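Formylmethanofuran--tetrahydromethanopterin formyltransferase (Methanosarcina barkeri, PDB 1M5S) probably catalyses the reversible transfer of a formyl group from formylmethanofuran to tetrahydromethanopterin, an early step in methanogenesis from carbon dioxide. Local coordinates at residues A[32-35]-A[36-40]; A[97-100]-A[101-104]; A[117-120]-A[121-124]; A[252-255]-A[256-260]. All blocks are in the same frame, centred on the assembly; numbering follows the deposited sequence.

Contact 1 (A[32-35]-A[36-40]); sequences WALV and AATEA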
loop_
_atom_site.group_PDB
_atom_site.type_symbol
_atom_site.label_atom_id
_atom_site.label_comp_id
_atom_site.label_asym_id
_atom_site.label_seq_id
_atom_site.Cartn_x
_atom_site.Cartn_y
_atom_site.Cartn_z
ATOM N N TRP A 32 -7.535 8.245 -0.523
ATOM C CA TRP A 32 -8.330 8.819 -1.635
ATOM C C TRP A 32 -7.655 10.069 -2.202
ATOM O O TRP A 32 -7.866 10.445 -3.364
ATOM C CB TRP A 32 -9.749 9.129 -1.169
ATOM C CG TRP A 32 -10.553 7.845 -1.024
ATOM C CD1 TRP A 32 -11.096 7.357 0.095
ATOM C CD2 TRP A 32 -10.843 6.951 -2.086
ATOM N NE1 TRP A 32 -11.697 6.105 -0.247
ATOM C CE2 TRP A 32 -11.520 5.876 -1.527
ATOM C CE3 TRP A 32 -10.569 6.944 -3.460
ATOM C CZ2 TRP A 32 -11.908 4.750 -2.261
ATOM C CZ3 TRP A 32 -10.986 5.815 -4.196
ATOM C CH2 TRP A 32 -11.619 4.767 -3.623
ATOM N N ALA A 33 -6.895 10.761 -1.362
ATOM C CA ALA A 33 -6.126 11.908 -1.821
ATOM C C ALA A 33 -4.965 11.424 -2.704
ATOM O O ALA A 33 -4.682 12.024 -3.740
ATOM C CB ALA A 33 -5.603 12.706 -0.623
ATOM N N LEU A 34 -4.382 10.274 -2.361
ATOM C CA LEU A 34 -3.281 9.712 -3.140
ATOM C C LEU A 34 -3.734 9.123 -4.467
ATOM O O LEU A 34 -3.036 9.247 -5.468
ATOM C CB LEU A 34 -2.527 8.645 -2.343
ATOM C CG LEU A 34 -1.296 8.031 -3.032
ATOM C CD1 LEU A 34 -0.236 9.107 -3.285
ATOM C CD2 LEU A 34 -0.720 6.919 -2.162
ATOM N N VAL A 35 -4.899 8.484 -4.480
ATOM C CA VAL A 35 -5.495 8.008 -5.725
ATOM C C VAL A 35 -5.669 9.135 -6.754
ATOM O O VAL A 35 -5.221 9.008 -7.897
ATOM C CB VAL A 35 -6.866 7.333 -5.460
ATOM C CG1 VAL A 35 -7.615 7.106 -6.769
ATOM C CG2 VAL A 35 -6.658 6.014 -4.752
ATOM N N ALA A 36 -6.235 10.261 -6.313
ATOM C CA ALA A 36 -6.480 11.427 -7.171
ATOM C C ALA A 36 -5.184 12.086 -7.643
ATOM O O ALA A 36 -5.017 12.360 -8.828
ATOM C CB ALA A 36 -7.331 12.446 -6.427
ATOM N N ALA A 37 -4.272 12.316 -6.705
ATOM C CA ALA A 37 -2.988 12.940 -6.997
ATOM C C ALA A 37 -2.172 12.119 -7.974
ATOM O O ALA A 37 -1.458 12.664 -8.801
ATOM C CB ALA A 37 -2.204 13.138 -5.713
ATOM N N THR A 38 -2.275 10.801 -7.862
ATOM C CA THR A 38 -1.525 9.897 -8.718
ATOM C C THR A 38 -2.080 9.889 -10.140
ATOM O O THR A 38 -1.329 10.013 -11.109
ATOM C CB THR A 38 -1.545 8.465 -8.141
ATOM O OG1 THR A 38 -0.937 8.477 -6.840
ATOM C CG2 THR A 38 -0.783 7.505 -9.049
ATOM N N GLU A 39 -3.397 9.729 -10.254
ATOM C CA GLU A 39 -4.079 9.769 -11.540
ATOM C C GLU A 39 -3.790 11.089 -12.262
ATOM O O GLU A 39 -3.439 11.096 -13.440
ATOM C CB GLU A 39 -5.587 9.602 -11.322
ATOM C CG GLU A 39 -6.414 9.600 -12.595
ATOM C CD GLU A 39 -6.133 8.406 -13.496
ATOM O OE1 GLU A 39 -5.994 7.276 -12.983
ATOM O OE2 GLU A 39 -6.102 8.593 -14.731
ATOM N N ALA A 40 -3.779 12.176 -11.499
ATOM C CA ALA A 40 -3.644 13.522 -12.051
ATOM C C ALA A 40 -2.222 13.869 -12.491
ATOM O O ALA A 40 -2.027 14.830 -13.239
ATOM C CB ALA A 40 -4.139 14.547 -11.040
#
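Leu34 O takes two hydrogen bonds from one residue, Thr38. The backbone Thr38 N lies 3.0 Å from Leu34 O, and the hydroxyl Thr38 OG1 comes closer, at 2.6 Å from Leu34 O. The two donors approach from opposite faces of the carbonyl plane, each tilted 31° from it. The hydroxyl gets there because OG1 sits beside its own backbone N (chi1 -61°) and so folds back over the preceding turn. The neighbouring helical backbone bonds flank this pair. Ala37 N meets Ala33 O at 3.0 Å, and Glu39 N meets Val35 O at 3.1 Å. The bond from Ala36 N to Trp32 O is weak.

Side-chain packing within the stretch is slight. Leu34 CD1 passes 3.7 Å from Thr38 OG1, where the two side chains cross at a slant. Ala33 and Ala37 pack on Val72 of strand 71-78, while Ala36 meets Thr102. Glu39 OE2 turns to the second subunit and accepts from Ala44 N there, and Thr38 meets Thr38 of that subunit. A threonine hydroxyl bonded to the carbonyl four residues earlier is a familiar feature of alpha-helices, here helix 30-41 between strands of its own chain and a neighbouring subunit.

Contact 2 (A[97-100]-A[101-104]); sequences LTAP and TTAV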
loop_
_atom_site.group_PDB
_atom_site.type_symbol
_atom_site.label_atom_id
_atom_site.label_comp_id
_atom_site.label_asym_id
_atom_site.label_seq_id
_atom_site.Cartn_x
_atom_site.Cartn_y
_atom_site.Cartn_z
ATOM N N LEU A 97 -11.689 16.283 -10.329
ATOM C CA LEU A 97 -13.125 16.530 -10.305
ATOM C C LEU A 97 -13.897 15.215 -10.368
ATOM O O LEU A 97 -14.912 15.049 -9.699
ATOM C CB LEU A 97 -13.522 17.434 -11.482
ATOM C CG LEU A 97 -14.994 17.844 -11.623
ATOM C CD1 LEU A 97 -15.070 19.238 -12.210
ATOM C CD2 LEU A 97 -15.746 16.859 -12.493
ATOM N N THR A 98 -13.347 14.258 -11.102
ATOM C CA THR A 98 -13.973 12.955 -11.316
ATOM C C THR A 98 -13.619 11.922 -10.240
ATOM O O THR A 98 -14.173 10.819 -10.227
ATOM C CB THR A 98 -13.555 12.383 -12.670
ATOM O OG1 THR A 98 -12.128 12.267 -12.713
ATOM C CG2 THR A 98 -14.015 13.295 -13.791
ATOM N N ALA A 99 -12.656 12.260 -9.385
ATOM C CA ALA A 99 -12.171 11.343 -8.357
ATOM C C ALA A 99 -12.962 11.495 -7.057
ATOM O O ALA A 99 -13.361 12.599 -6.687
ATOM C CB ALA A 99 -10.688 11.593 -8.100
ATOM N N PRO A 100 -13.194 10.378 -6.342
ATOM C CA PRO A 100 -13.962 10.371 -5.093
ATOM C C PRO A 100 -13.446 11.322 -4.008
ATOM O O PRO A 100 -12.277 11.280 -3.635
ATOM C CB PRO A 100 -13.878 8.914 -4.637
ATOM C CG PRO A 100 -13.729 8.151 -5.897
ATOM C CD PRO A 100 -12.833 9.011 -6.755
ATOM N N THR A 101 -14.369 12.113 -3.468
ATOM C CA THR A 101 -14.203 12.929 -2.263
ATOM C C THR A 101 -13.213 14.088 -2.333
ATOM O O THR A 101 -12.967 14.751 -1.323
ATOM C CB THR A 101 -13.855 12.074 -1.008
ATOM O OG1 THR A 101 -12.450 11.773 -0.986
ATOM C CG2 THR A 101 -14.659 10.784 -0.996
ATOM N N THR A 102 -12.698 14.379 -3.523
ATOM C CA THR A 102 -11.649 15.379 -3.654
ATOM C C THR A 102 -12.140 16.818 -3.547
ATOM O O THR A 102 -13.291 17.123 -3.859
ATOM C CB THR A 102 -10.919 15.226 -4.982
ATOM O OG1 THR A 102 -11.874 15.192 -6.047
ATOM C CG2 THR A 102 -10.106 13.947 -4.990
ATOM N N ALA A 103 -11.278 17.678 -3.014
ATOM C CA ALA A 103 -11.417 19.129 -3.154
ATOM C C ALA A 103 -10.070 19.660 -3.632
ATOM O O ALA A 103 -9.039 19.027 -3.409
ATOM C CB ALA A 103 -11.794 19.764 -1.817
ATOM N N VAL A 104 -10.102 20.742 -4.404
ATOM C CA VAL A 104 -8.894 21.339 -4.967
ATOM C C VAL A 104 -8.694 22.738 -4.402
ATOM O O VAL A 104 -9.610 23.558 -4.421
ATOM C CB VAL A 104 -8.982 21.440 -6.507
ATOM C CG1 VAL A 104 -7.831 22.266 -7.049
ATOM C CG2 VAL A 104 -8.956 20.064 -7.116
#
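Thr101 and Thr102 face back onto Pro100 and Ala99 round a type II beta turn, Ala99 to Thr102, just before strand 103-106. Pro100 and Thr101 hold the two central positions. Thr101 has a positive phi of 67°, as the third position of this turn type requires.

The two threonine side chains are used differently. Thr101 OG1 bends back over its own peptide and donates to Pro100 O at 2.7 Å. It comes from above the carbonyl plane, not on a lone pair, and the C=O...OG1 angle is only 103°. Thr101 OG1 is also hydrogen-bonded to Ala28 N, which ties the turn to the loop before helix 30-41. The CB of Thr102 is directed toward residues 97-100. Its CG2 methyl lies 3.9 Å from Ala99 CB. Its hydroxyl has OG1 between the backbone N and the carbonyl carbon (chi1 52°), where it bonds the carbonyl oxygen of Val96, the residue before Leu97.

Trp32 of helix 30-41 packs against both Pro100 and Thr101. Leu177 of the second subunit touches the same two residues, and the turn is buried. Thr102 OG1 lies 3.1 Å from Ala99 O.

Contact 3 (A[117-120]-A[121-124]); sequences VGFK and LKFF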
loop_
_atom_site.group_PDB
_atom_site.type_symbol
_atom_site.label_atom_id
_atom_site.label_comp_id
_atom_site.label_asym_id
_atom_site.label_seq_id
_atom_site.Cartn_x
_atom_site.Cartn_y
_atom_site.Cartn_z
ATOM N N VAL A 117 -8.579 28.246 -12.746
ATOM C CA VAL A 117 -9.048 26.882 -12.980
ATOM C C VAL A 117 -10.409 26.588 -12.329
ATOM O O VAL A 117 -11.299 26.038 -12.973
ATOM C CB VAL A 117 -7.997 25.863 -12.466
ATOM C CG1 VAL A 117 -8.407 24.439 -12.822
ATOM C CG2 VAL A 117 -6.635 26.189 -13.060
ATOM N N GLY A 118 -10.580 27.010 -11.080
ATOM C CA GLY A 118 -11.829 26.773 -10.378
ATOM C C GLY A 118 -13.019 27.464 -11.023
ATOM O O GLY A 118 -14.124 26.918 -11.058
ATOM N N PHE A 119 -12.807 28.690 -11.495
ATOM C CA PHE A 119 -13.839 29.422 -12.221
ATOM C C PHE A 119 -14.202 28.654 -13.485
ATOM O O PHE A 119 -15.375 28.492 -13.805
ATOM C CB PHE A 119 -13.340 30.832 -12.578
ATOM C CG PHE A 119 -14.309 31.632 -13.416
ATOM C CD1 PHE A 119 -14.285 31.543 -14.807
ATOM C CD2 PHE A 119 -15.269 32.441 -12.814
ATOM C CE1 PHE A 119 -15.208 32.240 -15.590
ATOM C CE2 PHE A 119 -16.200 33.145 -13.586
ATOM C CZ PHE A 119 -16.168 33.041 -14.977
ATOM N N LYS A 120 -13.191 28.119 -14.161
ATOM C CA LYS A 120 -13.400 27.444 -15.432
ATOM C C LYS A 120 -14.073 26.091 -15.252
ATOM O O LYS A 120 -14.823 25.648 -16.118
ATOM C CB LYS A 120 -12.066 27.276 -16.165
ATOM C CG LYS A 120 -11.486 28.580 -16.692
ATOM C CD LYS A 120 -10.166 28.343 -17.403
ATOM C CE LYS A 120 -10.042 29.191 -18.659
ATOM N NZ LYS A 120 -9.056 28.606 -19.612
ATOM N N LEU A 121 -13.829 25.451 -14.114
ATOM C CA LEU A 121 -14.385 24.125 -13.843
ATOM C C LEU A 121 -15.846 24.178 -13.397
ATOM O O LEU A 121 -16.611 23.253 -13.676
ATOM C CB LEU A 121 -13.545 23.402 -12.775
ATOM C CG LEU A 121 -12.164 22.881 -13.191
ATOM C CD1 LEU A 121 -11.484 22.220 -12.009
ATOM C CD2 LEU A 121 -12.306 21.899 -14.343
ATOM N N LYS A 122 -16.238 25.297 -12.780
ATOM C CA LYS A 122 -17.584 25.465 -12.231
ATOM C C LYS A 122 -18.664 25.324 -13.301
ATOM O O LYS A 122 -19.749 24.819 -13.020
ATOM C CB LYS A 122 -17.727 26.821 -11.518
ATOM C CG LYS A 122 -18.003 28.007 -12.440
ATOM C CD LYS A 122 -18.312 29.267 -11.655
ATOM C CE LYS A 122 -18.539 30.456 -12.574
ATOM N NZ LYS A 122 -19.569 30.198 -13.618
ATOM N N PHE A 123 -18.281 25.565 -14.552
ATOM C CA PHE A 123 -19.223 25.527 -15.688
ATOM C C PHE A 123 -19.786 24.119 -15.903
ATOM O O PHE A 123 -20.804 23.933 -16.584
ATOM C CB PHE A 123 -18.527 26.001 -16.955
ATOM C CG PHE A 123 -18.376 27.513 -16.955
ATOM C CD1 PHE A 123 -17.277 28.096 -16.322
ATOM C CD2 PHE A 123 -19.346 28.308 -17.570
ATOM C CE1 PHE A 123 -17.149 29.486 -16.292
ATOM C CE2 PHE A 123 -19.223 29.701 -17.536
ATOM C CZ PHE A 123 -18.124 30.290 -16.896
ATOM N N PHE A 124 -19.097 23.128 -15.336
ATOM C CA PHE A 124 -19.539 21.746 -15.423
ATOM C C PHE A 124 -20.908 21.544 -14.754
ATOM O O PHE A 124 -21.679 20.687 -15.168
ATOM C CB PHE A 124 -18.494 20.813 -14.800
ATOM C CG PHE A 124 -18.808 19.351 -14.965
ATOM C CD1 PHE A 124 -18.802 18.765 -16.225
ATOM C CD2 PHE A 124 -19.127 18.564 -13.864
ATOM C CE1 PHE A 124 -19.104 17.406 -16.386
ATOM C CE2 PHE A 124 -19.431 17.208 -14.015
ATOM C CZ PHE A 124 -19.420 16.628 -15.274
#
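Val117 meets Leu121 one turn on in the short helix 117-122, followed by a 3-10 segment that includes Phe123 and Phe124. Leu121 N bonds Val117 O at 2.8 Å. The two side chains lie side by side and point the same way, with Val117 CG1 3.9 Å from Leu121 CD1. Val117 rests on Leu88 of helix 81-95, while Leu121 rests on Leu89 and Ile92.

Gly118 adds only backbone. Its O accepts from Lys122 N at 3.2 Å.

Phe119 carries the main side-chain contact. Its CG is anti to the backbone N (chi1 176°), which places the ring beside Lys122 and Phe123. Lys122 runs alongside it. Lys122 NZ stands over the ring face, 4.9 Å from the centroid, in a cation-pi contact. Lys122 CE makes an off-centre CH-pi contact with the same ring. The ammonium also has a salt bridge to Glu129. Phe123 turns its edge toward the face of Phe119 in an offset edge-to-face pair, with the planes at 70°. Tyr213 of the second subunit meets the Phe123 ring.

Lys120 points away from the following turn, and its side chain touches Leu89 of helix 81-95. Its carbonyl still lies at the edge of the Phe123 ring, Lys120 O being 3.5 Å from Phe123 CD1.

Contact 4 (A[252-255]-A[256-260]); sequences LDEE and SIKAA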
loop_
_atom_site.group_PDB
_atom_site.type_symbol
_atom_site.label_atom_id
_atom_site.label_comp_id
_atom_site.label_asym_id
_atom_site.label_seq_id
_atom_site.Cartn_x
_atom_site.Cartn_y
_atom_site.Cartn_z
ATOM N N LEU A 252 10.502 24.360 -6.871
ATOM C CA LEU A 252 10.082 25.756 -6.906
ATOM C C LEU A 252 11.260 26.731 -6.942
ATOM O O LEU A 252 11.239 27.715 -7.685
ATOM C CB LEU A 252 9.192 26.049 -5.697
ATOM C CG LEU A 252 7.897 25.229 -5.665
ATOM C CD1 LEU A 252 7.145 25.476 -4.363
ATOM C CD2 LEU A 252 7.041 25.591 -6.872
ATOM N N ASP A 253 12.280 26.460 -6.132
ATOM C CA ASP A 253 13.481 27.288 -6.107
ATOM C C ASP A 253 14.753 26.436 -6.119
ATOM O O ASP A 253 14.687 25.210 -6.212
ATOM C CB ASP A 253 13.456 28.223 -4.885
ATOM C CG ASP A 253 13.235 27.483 -3.565
ATOM O OD1 ASP A 253 13.691 26.337 -3.432
ATOM O OD2 ASP A 253 12.667 28.076 -2.626
ATOM N N GLU A 254 15.910 27.090 -6.042
ATOM C CA GLU A 254 17.192 26.392 -6.032
ATOM C C GLU A 254 17.459 25.715 -4.700
ATOM O O GLU A 254 18.009 24.615 -4.658
ATOM C CB GLU A 254 18.328 27.364 -6.343
ATOM C CG GLU A 254 18.611 27.517 -7.829
ATOM C CD GLU A 254 19.802 28.422 -8.114
ATOM O OE1 GLU A 254 20.915 28.146 -7.603
ATOM O OE2 GLU A 254 19.620 29.403 -8.864
ATOM N N GLU A 255 17.036 26.365 -3.619
ATOM C CA GLU A 255 17.252 25.860 -2.262
ATOM C C GLU A 255 16.544 24.525 -2.031
ATOM O O GLU A 255 17.065 23.650 -1.335
ATOM C CB GLU A 255 16.768 26.885 -1.229
ATOM C CG GLU A 255 17.440 28.255 -1.345
ATOM C CD GLU A 255 16.616 29.260 -2.155
ATOM O OE1 GLU A 255 16.631 29.203 -3.407
ATOM O OE2 GLU A 255 15.965 30.129 -1.533
ATOM N N SER A 256 15.373 24.370 -2.646
ATOM C CA SER A 256 14.550 23.181 -2.476
ATOM C C SER A 256 15.125 22.024 -3.272
ATOM O O SER A 256 15.143 20.891 -2.794
ATOM C CB SER A 256 13.114 23.456 -2.926
ATOM O OG SER A 256 12.495 24.404 -2.073
ATOM N N ILE A 257 15.601 22.316 -4.480
ATOM C CA ILE A 257 16.280 21.316 -5.286
ATOM C C ILE A 257 17.515 20.805 -4.555
ATOM O O ILE A 257 17.754 19.601 -4.497
ATOM C CB ILE A 257 16.714 21.886 -6.640
ATOM C CG1 ILE A 257 15.515 22.515 -7.353
ATOM C CG2 ILE A 257 17.351 20.788 -7.480
ATOM C CD1 ILE A 257 14.926 21.670 -8.439
ATOM N N LYS A 258 18.258 21.717 -3.934
ATOM C CA LYS A 258 19.468 21.344 -3.209
ATOM C C LYS A 258 19.150 20.501 -1.987
ATOM O O LYS A 258 19.813 19.499 -1.728
ATOM C CB LYS A 258 20.252 22.589 -2.789
ATOM C CG LYS A 258 21.019 23.220 -3.937
ATOM C CD LYS A 258 21.566 24.598 -3.591
ATOM C CE LYS A 258 22.090 25.285 -4.852
ATOM N NZ LYS A 258 22.798 26.562 -4.562
ATOM N N ALA A 259 18.124 20.904 -1.245
ATOM C CA ALA A 259 17.674 20.143 -0.088
ATOM C C ALA A 259 17.314 18.714 -0.495
ATOM O O ALA A 259 17.635 17.762 0.221
ATOM C CB ALA A 259 16.476 20.829 0.559
ATOM N N ALA A 260 16.717 18.575 -1.678
ATOM C CA ALA A 260 16.269 17.280 -2.184
ATOM C C ALA A 260 17.439 16.425 -2.663
ATOM O O ALA A 260 17.496 15.235 -2.376
ATOM C CB ALA A 260 15.257 17.476 -3.314
#
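The backbone is extended at Asp253 and then turns into helix 254-268. There, Lys258 N bonds Glu254 O at 3.0 Å. Ala259 N bonds Glu255 O at 2.9 Å. The first rung is poor: the bond from Ile257 N to Asp253 O is weak.

Asp253 is the N-cap. Its OD1 takes two bonds from Ser256. The amide Ser256 N lies 2.7 Å from Asp253 OD1, close to the line of the carboxylate C-O bond. The hydroxyl Ser256 OG lies 2.6 Å from Asp253 OD1, on the syn side and 32° out of the carboxylate plane. The Asp253 carboxylate reaches forward over the helix start because CG lies between the backbone N and the carbonyl carbon (chi1 53°). With OG beside its own N, Ser256 offers amide and hydroxyl to the same oxygen. The negative carboxylate probably also interacts favourably with the helix dipole.

Ile257 has its CG1 close to the Asp253 carbonyl, 3.0 Å from Asp253 O. Glu254 and Lys258 lie side by side, one turn apart, and point the same way. Their salt bridge is long, with Glu254 OE1 3.9 Å from Lys258 NZ.

Ile257 is buried, and it packs on Ile161 of strand 147-170 and on Phe291 of strand 289-292. Phe291 also touches Glu254 and Lys258, while Ser256 lies on Thr193 of strand 193-194.

In the fold
Contact 2 is fully buried, contacts 1 and 3 are partly so, and contact 4 is on the surface. The first three touch the second subunit; contact 4 meets no other chain. Contacts 1 and 2 are direct neighbours: Ala36 CB packs 3.5 Å from Thr102 CG2, so the helix and the turn are in direct contact. Contact 3 meets contact 2 through Phe124 and Leu97. Contact 4 stands alone, its nearest atoms about 15 Å from each of the others. Their chemistry also differs. Threonine hydroxyls turn back onto the main chain in contacts 1 and 2, aromatic rings and a lysine dominate contact 3, and carboxylates mark contact 4.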